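Mannosephosphate isomerase, putative (Archaeoglobus fulgidus, PDB 1ZX5) probably catalyses the zinc-dependent interconversion of D-mannose 6-phosphate and D-fructose 6-phosphate. Local coordinates at residues P5-Q10 and D282-E287; W40-H45 and M249-A254; I62-F65 and E71-G74; T163-F168 and A254-F259. All coordinates share one frame; numbering follows the deposited sequence.

Contact 1 (P5-Q10 and D282-E287)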
loop_
_atom_site.group_PDB
_atom_site.type_symbol
_atom_site.label_atom_id
_atom_site.label_comp_id
_atom_site.label_asym_id
_atom_site.label_seq_id
_atom_site.Cartn_x
_atom_site.Cartn_y
_atom_site.Cartn_z
ATOM N N PRO A 5 5.498 23.057 3.250
ATOM C CA PRO A 5 6.797 22.825 2.622
ATOM C C PRO A 5 6.681 21.743 1.555
ATOM O O PRO A 5 5.634 21.105 1.440
ATOM C CB PRO A 5 7.669 22.345 3.784
ATOM C CG PRO A 5 6.714 21.755 4.750
ATOM C CD PRO A 5 5.454 22.549 4.634
ATOM N N SER A 6 7.742 21.556 0.776
ATOM C CA SER A 6 7.780 20.530 -0.258
ATOM C C SER A 6 7.771 19.105 0.300
ATOM O O SER A 6 7.207 18.203 -0.313
ATOM C CB SER A 6 9.015 20.708 -1.140
ATOM O OG SER A 6 8.833 21.749 -2.065
ATOM N N PHE A 7 8.414 18.911 1.448
ATOM C CA PHE A 7 8.676 17.589 1.974
ATOM C C PHE A 7 8.250 17.472 3.432
ATOM O O PHE A 7 8.799 18.146 4.310
ATOM C CB PHE A 7 10.163 17.232 1.815
ATOM C CG PHE A 7 10.724 17.539 0.445
ATOM C CD1 PHE A 7 10.221 16.904 -0.692
ATOM C CD2 PHE A 7 11.747 18.464 0.297
ATOM C CE1 PHE A 7 10.734 17.197 -1.959
ATOM C CE2 PHE A 7 12.267 18.759 -0.961
ATOM C CZ PHE A 7 11.758 18.116 -2.090
ATOM N N ILE A 8 7.259 16.616 3.669
ATOM C CA ILE A 8 6.714 16.389 4.994
ATOM C C ILE A 8 7.089 14.976 5.428
ATOM O O ILE A 8 6.928 14.020 4.672
ATOM C CB ILE A 8 5.183 16.632 5.026
ATOM C CG1 ILE A 8 4.886 18.111 4.712
ATOM C CG2 ILE A 8 4.565 16.188 6.381
ATOM C CD1 ILE A 8 3.412 18.423 4.408
ATOM N N PHE A 9 7.617 14.867 6.642
ATOM C CA PHE A 9 8.118 13.604 7.165
ATOM C C PHE A 9 7.237 13.124 8.312
ATOM O O PHE A 9 6.548 13.929 8.933
ATOM C CB PHE A 9 9.582 13.777 7.588
ATOM C CG PHE A 9 10.489 14.076 6.430
ATOM C CD1 PHE A 9 10.986 13.045 5.639
ATOM C CD2 PHE A 9 10.797 15.397 6.087
ATOM C CE1 PHE A 9 11.798 13.314 4.546
ATOM C CE2 PHE A 9 11.605 15.673 4.987
ATOM C CZ PHE A 9 12.106 14.632 4.214
ATOM N N GLN A 10 7.233 11.819 8.579
ATOM C CA GLN A 10 6.581 11.315 9.797
ATOM C C GLN A 10 7.426 11.678 10.994
ATOM O O GLN A 10 8.643 11.530 10.948
ATOM C CB GLN A 10 6.384 9.794 9.773
ATOM C CG GLN A 10 5.308 9.355 8.825
ATOM C CD GLN A 10 4.771 7.967 9.109
ATOM O OE1 GLN A 10 5.465 7.080 9.613
ATOM N NE2 GLN A 10 3.535 7.768 8.757
ATOM N N ASP A 282 5.133 21.765 -7.517
ATOM C CA ASP A 282 5.017 21.358 -8.909
ATOM C C ASP A 282 6.082 20.321 -9.258
ATOM O O ASP A 282 5.796 19.305 -9.880
ATOM C CB ASP A 282 5.103 22.587 -9.855
ATOM C CG ASP A 282 6.359 23.482 -9.591
ATOM O OD1 ASP A 282 6.942 23.423 -8.474
ATOM O OD2 ASP A 282 6.766 24.266 -10.500
ATOM N N SER A 283 7.316 20.593 -8.852
ATOM C CA SER A 283 8.427 19.696 -9.102
ATOM C C SER A 283 9.594 19.961 -8.161
ATOM O O SER A 283 9.641 20.978 -7.470
ATOM C CB SER A 283 8.907 19.806 -10.545
ATOM O OG SER A 283 9.404 21.090 -10.776
ATOM N N PHE A 284 10.540 19.031 -8.164
ATOM C CA PHE A 284 11.680 19.067 -7.270
ATOM C C PHE A 284 12.721 18.116 -7.846
ATOM O O PHE A 284 12.422 17.334 -8.763
ATOM C CB PHE A 284 11.250 18.621 -5.860
ATOM C CG PHE A 284 10.590 17.259 -5.821
ATOM C CD1 PHE A 284 11.342 16.117 -5.569
ATOM C CD2 PHE A 284 9.219 17.121 -6.036
ATOM C CE1 PHE A 284 10.738 14.856 -5.517
ATOM C CE2 PHE A 284 8.615 15.866 -6.013
ATOM C CZ PHE A 284 9.379 14.730 -5.743
ATOM N N THR A 285 13.936 18.169 -7.316
ATOM C CA THR A 285 14.932 17.175 -7.696
ATOM C C THR A 285 15.247 16.202 -6.565
ATOM O O THR A 285 15.113 16.530 -5.381
ATOM C CB THR A 285 16.238 17.811 -8.224
ATOM O OG1 THR A 285 16.883 18.538 -7.169
ATOM C CG2 THR A 285 15.960 18.728 -9.407
ATOM N N VAL A 286 15.631 14.989 -6.957
ATOM C CA VAL A 286 16.172 13.985 -6.047
ATOM C C VAL A 286 17.579 13.631 -6.543
ATOM O O VAL A 286 17.829 13.595 -7.753
ATOM C CB VAL A 286 15.255 12.733 -5.916
ATOM C CG1 VAL A 286 13.861 13.165 -5.517
ATOM C CG2 VAL A 286 15.171 11.958 -7.220
ATOM N N GLU A 287 18.507 13.414 -5.609
ATOM C CA GLU A 287 19.874 13.114 -5.985
ATOM C C GLU A 287 20.414 11.915 -5.227
ATOM O O GLU A 287 20.369 11.865 -3.996
ATOM C CB GLU A 287 20.782 14.329 -5.772
ATOM C CG GLU A 287 22.161 14.140 -6.356
ATOM C CD GLU A 287 23.184 15.090 -5.769
ATOM O OE1 GLU A 287 22.853 15.799 -4.799
ATOM O OE2 GLU A 287 24.320 15.143 -6.289
#

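Contact 2 (W40-H45 and M249-A254). With EDO (1,2-ethanediol), chain C.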
loop_
_atom_site.group_PDB
_atom_site.type_symbol
_atom_site.label_atom_id
_atom_site.label_comp_id
_atom_site.label_asym_id
_atom_site.label_seq_id
_atom_site.Cartn_x
_atom_site.Cartn_y
_atom_site.Cartn_z
ATOM N N TRP A 40 2.732 1.798 8.604
ATOM C CA TRP A 40 1.737 2.642 7.958
ATOM C C TRP A 40 2.358 4.008 7.712
ATOM O O TRP A 40 2.755 4.705 8.652
ATOM C CB TRP A 40 0.469 2.744 8.827
ATOM C CG TRP A 40 -0.344 1.438 8.909
ATOM C CD1 TRP A 40 0.139 0.154 8.814
ATOM C CD2 TRP A 40 -1.763 1.310 9.123
ATOM N NE1 TRP A 40 -0.890 -0.754 8.942
ATOM C CE2 TRP A 40 -2.066 -0.076 9.127
ATOM C CE3 TRP A 40 -2.807 2.232 9.305
ATOM C CZ2 TRP A 40 -3.371 -0.563 9.306
ATOM C CZ3 TRP A 40 -4.108 1.746 9.480
ATOM C CH2 TRP A 40 -4.375 0.362 9.482
ATOM N N GLU A 41 2.477 4.370 6.435
ATOM C CA GLU A 41 3.206 5.563 6.033
ATOM C C GLU A 41 2.215 6.658 5.656
ATOM O O GLU A 41 1.528 6.549 4.646
ATOM C CB GLU A 41 4.128 5.239 4.847
ATOM C CG GLU A 41 5.039 4.007 5.042
ATOM C CD GLU A 41 6.293 4.319 5.855
ATOM O OE1 GLU A 41 6.843 5.422 5.714
ATOM O OE2 GLU A 41 6.746 3.465 6.635
ATOM N N PHE A 42 2.160 7.717 6.467
ATOM C CA PHE A 42 1.230 8.843 6.276
ATOM C C PHE A 42 -0.218 8.400 6.320
ATOM O O PHE A 42 -1.052 8.861 5.543
ATOM C CB PHE A 42 1.572 9.652 5.006
ATOM C CG PHE A 42 2.957 10.201 5.037
ATOM C CD1 PHE A 42 3.278 11.251 5.903
ATOM C CD2 PHE A 42 3.967 9.623 4.271
ATOM C CE1 PHE A 42 4.584 11.756 5.975
ATOM C CE2 PHE A 42 5.270 10.123 4.322
ATOM C CZ PHE A 42 5.578 11.192 5.182
ATOM N N SER A 43 -0.508 7.495 7.256
ATOM C CA SER A 43 -1.858 7.018 7.467
ATOM C C SER A 43 -2.761 8.129 7.984
ATOM O O SER A 43 -2.466 8.751 9.007
ATOM C CB SER A 43 -1.869 5.859 8.455
ATOM O OG SER A 43 -3.188 5.642 8.939
ATOM N N ALA A 44 -3.856 8.366 7.264
ATOM C CA ALA A 44 -4.971 9.137 7.804
ATOM C C ALA A 44 -6.146 8.207 8.139
ATOM O O ALA A 44 -7.297 8.632 8.129
ATOM C CB ALA A 44 -5.399 10.221 6.842
ATOM N N HIS A 45 -5.855 6.939 8.413
ATOM C CA HIS A 45 -6.882 6.004 8.839
ATOM C C HIS A 45 -7.137 6.185 10.335
ATOM O O HIS A 45 -6.211 6.138 11.144
ATOM C CB HIS A 45 -6.477 4.564 8.511
ATOM C CG HIS A 45 -7.607 3.587 8.615
ATOM N ND1 HIS A 45 -8.032 3.065 9.822
ATOM C CD2 HIS A 45 -8.422 3.062 7.669
ATOM C CE1 HIS A 45 -9.051 2.248 9.610
ATOM N NE2 HIS A 45 -9.304 2.228 8.314
HETATM N N MSE A 249 -1.227 15.328 -4.824
HETATM C CA MSE A 249 -0.452 14.766 -3.722
HETATM C C MSE A 249 0.406 13.578 -4.184
HETATM O O MSE A 249 -0.078 12.692 -4.910
HETATM C CB MSE A 249 -1.391 14.307 -2.614
HETATM C CG MSE A 249 -0.741 14.122 -1.261
HETATM SE SE MSE A 249 -1.994 13.232 0.021
HETATM C CE MSE A 249 -1.891 11.383 -0.703
ATOM N N ASN A 250 1.675 13.585 -3.774
ATOM C CA ASN A 250 2.578 12.461 -3.973
ATOM C C ASN A 250 3.122 11.987 -2.617
ATOM O O ASN A 250 3.178 12.759 -1.644
ATOM C CB ASN A 250 3.760 12.834 -4.882
ATOM C CG ASN A 250 3.380 12.967 -6.366
ATOM O OD1 ASN A 250 2.270 13.367 -6.731
ATOM N ND2 ASN A 250 4.322 12.659 -7.221
ATOM N N ILE A 251 3.515 10.717 -2.568
ATOM C CA ILE A 251 4.300 10.170 -1.468
ATOM C C ILE A 251 5.498 9.483 -2.111
ATOM O O ILE A 251 5.357 8.777 -3.104
ATOM C CB ILE A 251 3.473 9.187 -0.562
ATOM C CG1 ILE A 251 2.453 9.965 0.293
ATOM C CG2 ILE A 251 4.395 8.341 0.348
ATOM C CD1 ILE A 251 1.408 9.097 1.015
ATOM N N LEU A 252 6.677 9.714 -1.555
ATOM C CA LEU A 252 7.905 9.094 -2.039
ATOM C C LEU A 252 8.352 8.059 -1.029
ATOM O O LEU A 252 8.351 8.326 0.171
ATOM C CB LEU A 252 9.024 10.145 -2.184
ATOM C CG LEU A 252 8.747 11.395 -3.015
ATOM C CD1 LEU A 252 9.919 12.388 -2.874
ATOM C CD2 LEU A 252 8.488 11.046 -4.495
ATOM N N TYR A 253 8.752 6.884 -1.503
ATOM C CA TYR A 253 9.344 5.891 -0.616
ATOM C C TYR A 253 10.741 5.549 -1.116
ATOM O O TYR A 253 10.913 5.181 -2.281
ATOM C CB TYR A 253 8.473 4.627 -0.502
ATOM C CG TYR A 253 9.191 3.527 0.254
ATOM C CD1 TYR A 253 9.321 3.584 1.650
ATOM C CD2 TYR A 253 9.775 2.459 -0.423
ATOM C CE1 TYR A 253 10.021 2.603 2.355
ATOM C CE2 TYR A 253 10.464 1.465 0.262
ATOM C CZ TYR A 253 10.589 1.545 1.643
ATOM O OH TYR A 253 11.286 0.569 2.316
ATOM N N ALA A 254 11.736 5.651 -0.236
ATOM C CA ALA A 254 13.123 5.336 -0.604
ATOM C C ALA A 254 13.368 3.831 -0.504
ATOM O O ALA A 254 13.526 3.295 0.585
ATOM C CB ALA A 254 14.115 6.119 0.288
HETATM C C1 EDO C . 14.008 -2.776 -0.133
HETATM O O1 EDO C . 14.407 -3.606 0.979
HETATM C C2 EDO C . 12.827 -1.887 0.278
HETATM O O2 EDO C . 13.289 -0.717 0.957
#

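Contact 3 (I62-F65 and E71-G74)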
loop_
_atom_site.group_PDB
_atom_site.type_symbol
_atom_site.label_atom_id
_atom_site.label_comp_id
_atom_site.label_asym_id
_atom_site.label_seq_id
_atom_site.Cartn_x
_atom_site.Cartn_y
_atom_site.Cartn_z
ATOM N N ILE A 62 -4.545 13.442 10.212
ATOM C CA ILE A 62 -5.970 13.761 10.203
ATOM C C ILE A 62 -6.161 15.278 10.355
ATOM O O ILE A 62 -6.934 15.881 9.610
ATOM C CB ILE A 62 -6.726 12.913 11.256
ATOM C CG1 ILE A 62 -6.743 11.447 10.781
ATOM C CG2 ILE A 62 -8.141 13.465 11.516
ATOM C CD1 ILE A 62 -7.409 10.462 11.733
ATOM N N GLU A 63 -5.455 15.880 11.311
ATOM C CA GLU A 63 -5.450 17.328 11.451
ATOM C C GLU A 63 -4.914 17.950 10.162
ATOM O O GLU A 63 -5.576 18.796 9.557
ATOM C CB GLU A 63 -4.619 17.768 12.663
ATOM C CG GLU A 63 -4.781 19.240 13.039
ATOM C CD GLU A 63 -4.029 19.621 14.307
ATOM O OE1 GLU A 63 -4.210 18.946 15.345
ATOM O OE2 GLU A 63 -3.266 20.607 14.274
ATOM N N LEU A 64 -3.738 17.497 9.722
ATOM C CA LEU A 64 -3.125 18.041 8.499
ATOM C C LEU A 64 -4.115 18.063 7.321
ATOM O O LEU A 64 -4.246 19.074 6.636
ATOM C CB LEU A 64 -1.841 17.279 8.123
ATOM C CG LEU A 64 -1.105 17.821 6.887
ATOM C CD1 LEU A 64 -0.355 19.125 7.200
ATOM C CD2 LEU A 64 -0.167 16.794 6.302
ATOM N N PHE A 65 -4.823 16.957 7.117
ATOM C CA PHE A 65 -5.758 16.852 6.010
ATOM C C PHE A 65 -6.994 17.756 6.170
ATOM O O PHE A 65 -7.437 18.371 5.202
ATOM C CB PHE A 65 -6.156 15.392 5.753
ATOM C CG PHE A 65 -7.005 15.205 4.527
ATOM C CD1 PHE A 65 -6.447 15.306 3.255
ATOM C CD2 PHE A 65 -8.363 14.947 4.639
ATOM C CE1 PHE A 65 -7.230 15.138 2.110
ATOM C CE2 PHE A 65 -9.158 14.781 3.501
ATOM C CZ PHE A 65 -8.586 14.869 2.233
ATOM N N GLU A 71 -4.747 22.212 -0.694
ATOM C CA GLU A 71 -3.318 22.305 -1.004
ATOM C C GLU A 71 -2.643 20.936 -1.145
ATOM O O GLU A 71 -1.826 20.740 -2.045
ATOM C CB GLU A 71 -2.566 23.147 0.032
ATOM C CG GLU A 71 -1.158 23.497 -0.431
ATOM C CD GLU A 71 -0.332 24.264 0.593
ATOM O OE1 GLU A 71 -0.916 24.823 1.552
ATOM O OE2 GLU A 71 0.910 24.315 0.419
ATOM N N LEU A 72 -2.984 19.998 -0.263
ATOM C CA LEU A 72 -2.437 18.647 -0.351
ATOM C C LEU A 72 -2.861 17.925 -1.627
ATOM O O LEU A 72 -2.032 17.311 -2.299
ATOM C CB LEU A 72 -2.827 17.799 0.863
ATOM C CG LEU A 72 -2.014 17.906 2.152
ATOM C CD1 LEU A 72 -2.715 17.091 3.235
ATOM C CD2 LEU A 72 -0.584 17.423 1.953
ATOM N N LEU A 73 -4.149 18.000 -1.952
ATOM C CA LEU A 73 -4.702 17.206 -3.043
ATOM C C LEU A 73 -4.532 17.847 -4.406
ATOM O O LEU A 73 -4.427 17.136 -5.410
ATOM C CB LEU A 73 -6.175 16.884 -2.795
ATOM C CG LEU A 73 -6.526 15.966 -1.619
ATOM C CD1 LEU A 73 -8.047 15.916 -1.451
ATOM C CD2 LEU A 73 -5.950 14.552 -1.771
ATOM N N GLY A 74 -4.511 19.181 -4.442
ATOM C CA GLY A 74 -4.343 19.916 -5.688
ATOM C C GLY A 74 -5.471 19.639 -6.654
ATOM O O GLY A 74 -6.642 19.839 -6.317
#

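Contact 4 (T163-F168 and A254-F259). With EDO (1,2-ethanediol), chain C.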
loop_
_atom_site.group_PDB
_atom_site.type_symbol
_atom_site.label_atom_id
_atom_site.label_comp_id
_atom_site.label_asym_id
_atom_site.label_seq_id
_atom_site.Cartn_x
_atom_site.Cartn_y
_atom_site.Cartn_z
ATOM N N THR A 163 10.281 -11.523 -8.302
ATOM C CA THR A 163 11.599 -10.894 -8.241
ATOM C C THR A 163 11.335 -9.465 -7.786
ATOM O O THR A 163 10.202 -8.987 -7.925
ATOM C CB THR A 163 12.330 -10.895 -9.615
ATOM O OG1 THR A 163 11.500 -10.267 -10.602
ATOM C CG2 THR A 163 12.678 -12.327 -10.063
ATOM N N PRO A 164 12.357 -8.782 -7.222
ATOM C CA PRO A 164 12.141 -7.415 -6.762
ATOM C C PRO A 164 11.455 -6.538 -7.813
ATOM O O PRO A 164 11.798 -6.600 -9.011
ATOM C CB PRO A 164 13.566 -6.910 -6.508
ATOM C CG PRO A 164 14.319 -8.134 -6.127
ATOM C CD PRO A 164 13.740 -9.239 -6.963
ATOM N N TYR A 165 10.512 -5.722 -7.347
ATOM C CA TYR A 165 9.830 -4.701 -8.140
ATOM C C TYR A 165 8.752 -5.227 -9.094
ATOM O O TYR A 165 8.188 -4.451 -9.868
ATOM C CB TYR A 165 10.827 -3.722 -8.816
ATOM C CG TYR A 165 11.763 -3.115 -7.797
ATOM C CD1 TYR A 165 11.276 -2.243 -6.814
ATOM C CD2 TYR A 165 13.127 -3.453 -7.774
ATOM C CE1 TYR A 165 12.129 -1.703 -5.830
ATOM C CE2 TYR A 165 13.983 -2.932 -6.798
ATOM C CZ TYR A 165 13.473 -2.056 -5.832
ATOM O OH TYR A 165 14.303 -1.525 -4.872
ATOM N N ASP A 166 8.460 -6.530 -9.033
ATOM C CA ASP A 166 7.222 -7.040 -9.610
ATOM C C ASP A 166 6.079 -6.297 -8.953
ATOM O O ASP A 166 6.185 -5.906 -7.773
ATOM C CB ASP A 166 7.042 -8.537 -9.336
ATOM C CG ASP A 166 7.910 -9.396 -10.212
ATOM O OD1 ASP A 166 8.517 -8.872 -11.180
ATOM O OD2 ASP A 166 7.998 -10.603 -9.930
ATOM N N THR A 167 4.999 -6.101 -9.712
ATOM C CA THR A 167 3.805 -5.458 -9.200
ATOM C C THR A 167 2.567 -6.319 -9.406
ATOM O O THR A 167 2.520 -7.187 -10.288
ATOM C CB THR A 167 3.546 -4.052 -9.835
ATOM O OG1 THR A 167 3.289 -4.188 -11.233
ATOM C CG2 THR A 167 4.712 -3.094 -9.624
ATOM N N PHE A 168 1.567 -6.061 -8.567
ATOM C CA PHE A 168 0.267 -6.699 -8.647
ATOM C C PHE A 168 -0.792 -5.638 -8.443
ATOM O O PHE A 168 -0.547 -4.625 -7.781
ATOM C CB PHE A 168 0.135 -7.801 -7.573
ATOM C CG PHE A 168 1.115 -8.913 -7.754
ATOM C CD1 PHE A 168 0.811 -9.991 -8.578
ATOM C CD2 PHE A 168 2.361 -8.862 -7.145
ATOM C CE1 PHE A 168 1.730 -11.018 -8.785
ATOM C CE2 PHE A 168 3.288 -9.884 -7.346
ATOM C CZ PHE A 168 2.970 -10.964 -8.169
ATOM N N ALA A 254 11.736 5.651 -0.236
ATOM C CA ALA A 254 13.123 5.336 -0.604
ATOM C C ALA A 254 13.368 3.831 -0.504
ATOM O O ALA A 254 13.526 3.295 0.585
ATOM C CB ALA A 254 14.115 6.119 0.288
ATOM N N ALA A 255 13.364 3.156 -1.640
ATOM C CA ALA A 255 13.510 1.700 -1.672
ATOM C C ALA A 255 14.966 1.246 -1.570
ATOM O O ALA A 255 15.257 0.267 -0.890
ATOM C CB ALA A 255 12.864 1.125 -2.940
ATOM N N GLU A 256 15.858 1.942 -2.281
ATOM C CA GLU A 256 17.303 1.686 -2.259
ATOM C C GLU A 256 18.038 3.005 -2.366
ATOM O O GLU A 256 17.705 3.832 -3.209
ATOM C CB GLU A 256 17.753 0.814 -3.454
ATOM C CG GLU A 256 17.286 -0.636 -3.402
ATOM C CD GLU A 256 17.540 -1.395 -4.705
ATOM O OE1 GLU A 256 18.541 -1.095 -5.406
ATOM O OE2 GLU A 256 16.733 -2.297 -5.026
ATOM N N GLY A 257 19.043 3.188 -1.515
ATOM C CA GLY A 257 19.968 4.301 -1.637
ATOM C C GLY A 257 19.621 5.449 -0.717
ATOM O O GLY A 257 18.629 5.405 0.007
ATOM N N TYR A 258 20.444 6.487 -0.769
ATOM C CA TYR A 258 20.266 7.688 0.030
ATOM C C TYR A 258 19.981 8.846 -0.927
ATOM O O TYR A 258 20.634 8.960 -1.952
ATOM C CB TYR A 258 21.555 7.948 0.815
ATOM C CG TYR A 258 21.605 9.308 1.482
ATOM C CD1 TYR A 258 20.798 9.583 2.586
ATOM C CD2 TYR A 258 22.442 10.316 0.999
ATOM C CE1 TYR A 258 20.821 10.820 3.202
ATOM C CE2 TYR A 258 22.477 11.568 1.619
ATOM C CZ TYR A 258 21.666 11.804 2.725
ATOM O OH TYR A 258 21.680 13.029 3.354
ATOM N N PHE A 259 19.020 9.697 -0.585
ATOM C CA PHE A 259 18.550 10.777 -1.479
ATOM C C PHE A 259 18.635 12.147 -0.843
ATOM O O PHE A 259 18.214 12.317 0.287
ATOM C CB PHE A 259 17.080 10.537 -1.898
ATOM C CG PHE A 259 16.894 9.297 -2.709
ATOM C CD1 PHE A 259 16.988 9.341 -4.103
ATOM C CD2 PHE A 259 16.671 8.073 -2.080
ATOM C CE1 PHE A 259 16.853 8.193 -4.860
ATOM C CE2 PHE A 259 16.536 6.915 -2.839
ATOM C CZ PHE A 259 16.631 6.978 -4.229
HETATM C C1 EDO C . 14.008 -2.776 -0.133
HETATM O O1 EDO C . 14.407 -3.606 0.979
HETATM C C2 EDO C . 12.827 -1.887 0.278
HETATM O O2 EDO C . 13.289 -0.717 0.957
#

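Contact 1 (P5-Q10 and D282-E287)
F7, on the loop that leads into strand 9-10, and F284, near the start of strand 283-288, have their CA atoms 9.8 Å apart, so the backbones stand well off and the two rings bridge the distance. The rings meet T-shaped, with centroids separated by 5.4 Å and planes at 85°. F7 supplies the edge: its CE1 lies 3.8 Å from F284 CD1, over the rim of the F284 face and not over the ring centre, while F7 CZ comes to 3.8 Å from F284 CB at the root of the same side chain. F284 offers its face because CG sits between the backbone N and the carbonyl carbon (chi1 56°). One face of the F7 ring is filled from its own segment, S6 CB standing 3.6 Å above the plane at the ring centre. An alanine at F7 would keep nothing of the ring, and the F284 face would probably lose its edge-on partner and be left with a gap over it. Around the pair, F7 also touches L261, C275 and V277, and F284 touches I243 and V277. The T-shaped pair thus lies between strands of both sheets, within the apolar interior of a cupin beta barrel.

Contact 2 (W40-H45 and M249-A254)
F42 and I251 form the close part of this contact, their side chains running past one another in opposite senses. I251 CG1, anti to the carbonyl carbon (chi1 -72°), carries CD1 to the base of the phenylalanine, 4.0 Å from F42 CB. The same I251 CD1 lies 4.2 Å from the F42 CD2 corner of the ring, where I251 CG2 joins it at 4.1 Å, coming obliquely to the ring. F42 has left-handed backbone angles (phi 60°), a turn in the chain just after strand 36-41. S274 and L276 also touch F42, so the ring lies against the edge strand of the five-stranded sheet. Toward E41 and Y253 the fit is looser. E41 OE1 comes no nearer than 5.1 Å to Y253 CD1, and an acetic acid molecule lies close to the carboxylate. Y253 turns its hydroxyl to 1,2-ethanediol, probably from the crystallisation liquor, its OH donating to O2 at 2.7 Å. The chemistry is thus divided: between the two segments the closest approaches are van der Waals contacts of hydrocarbon, whereas E41 is bonded by S39, K29 and S274, and the Y253 hydroxyl by the ethanediol.

Contact 3 (I62-F65 and E71-G74)
L72 and L73 point their methyl groups back at L64 and F65, and each pair has its own orientation. L64 and L72 cross at about a right angle, with L72 CD1 placed 4.0 Å from L64 CD2. The same methyl serves F65 as well, lying 4.1 Å from F65 CD1 near the plane of the ring, so L72 CD1 fits between two neighbouring side chains. L73 crosses F65 at about a right angle and meets the next part of the ring edge: its CD1 is 3.7 Å from F65 CE1 and 3.9 Å from F65 CZ. Both leucines therefore address the rim of the phenylalanine, a placement set by F65 having CG anti to the backbone N (chi1 -174°), which carries the ring over toward L72 and L73. The backbone helps, since the CA atoms of F65 and L72 are 7.3 Å apart, shorter than a straight helix would give and consistent with a bend or break in helix 61-73 between the segments. G74, with positive phi (62°), is the first residue to leave helical angles. An alanine in place of F65 would remove the rim against which both methyls rest, and would probably open a gap beside L73 and deprive F83 of its edge-to-face partner. L64 and L72 continue the apolar patch onto L276, with L4 and P278 added, while E71 receives bonds from E3 N, L4 N and S280. The chemistry implies that the probably bent helix is closed on itself by hydrocarbon packing, L64 and L72 meeting the C-terminal sheet, while the polar E71 bonds the N-terminal residues.

Contact 4 (T163-F168 and A254-F259)
Y165, third residue of a type II beta turn running from T163 to D166, reaches across to A255 and E256, the two residues of a classic beta bulge that both face K292. The phenol hydroxyl makes the polar link: Y165 OH donates to E256 OE2 at 2.6 Å. The acceptor lies near the plane of the tyrosine ring, but the bond reaches OE2 from above the carboxylate plane, 44° out of it, and ring and carboxylate are turned 45° against each other. E256 spans the distance because its chain is extended beyond CG (chi2 170°). On the other flank of the hydroxyl, A255 CB sits 3.6 Å from Y165 OH and 4.1 Å from Y165 CE1, so a methyl and a carboxylate oxygen share the ring edge. The turn that presents the ring is fixed from within, T163 O receiving D166 N at 3.2 Å and D166 OD2 receiving T163 N at 3.0 Å; K222 pairs with D166 OD1. A255 O accepts from O2 of 1,2-ethanediol at 2.9 Å, a molecule probably left from crystallisation and also bonded by Y253 and W24. Y165 also touches V234 and K292 of the C-terminal sheet and L122 of the N-terminal one. The contact is a surface bridge between two beta domains, the loop before edge strand 167-170 meeting a bulged strand, as fits the two-cupin architecture of type 1 phosphomannose isomerases.

From the N terminus, residues 5-10 open the widest loop, which closes at 282-287 in contact 1, tying the loop before strand 9-10 to strand 283-288 of the C-terminal cupin domain, and encloses the other three. Contact 2 opens next at 40-45 and closes at 249-254, joining the end of strand 36-41 to the C-terminal cupin sheet. Contact 3 lies within that span as a short closure inside helix 61-73, and M249 CB packs on its L72 O. Contact 4 starts inside contact 2 but ends beyond it, so the two cross; they share A254 and strand 250-256. Contacts 2 and 4 thus join one strand to two places in the N-terminal domain, while Q10 of contact 1 probably bonds W40 O.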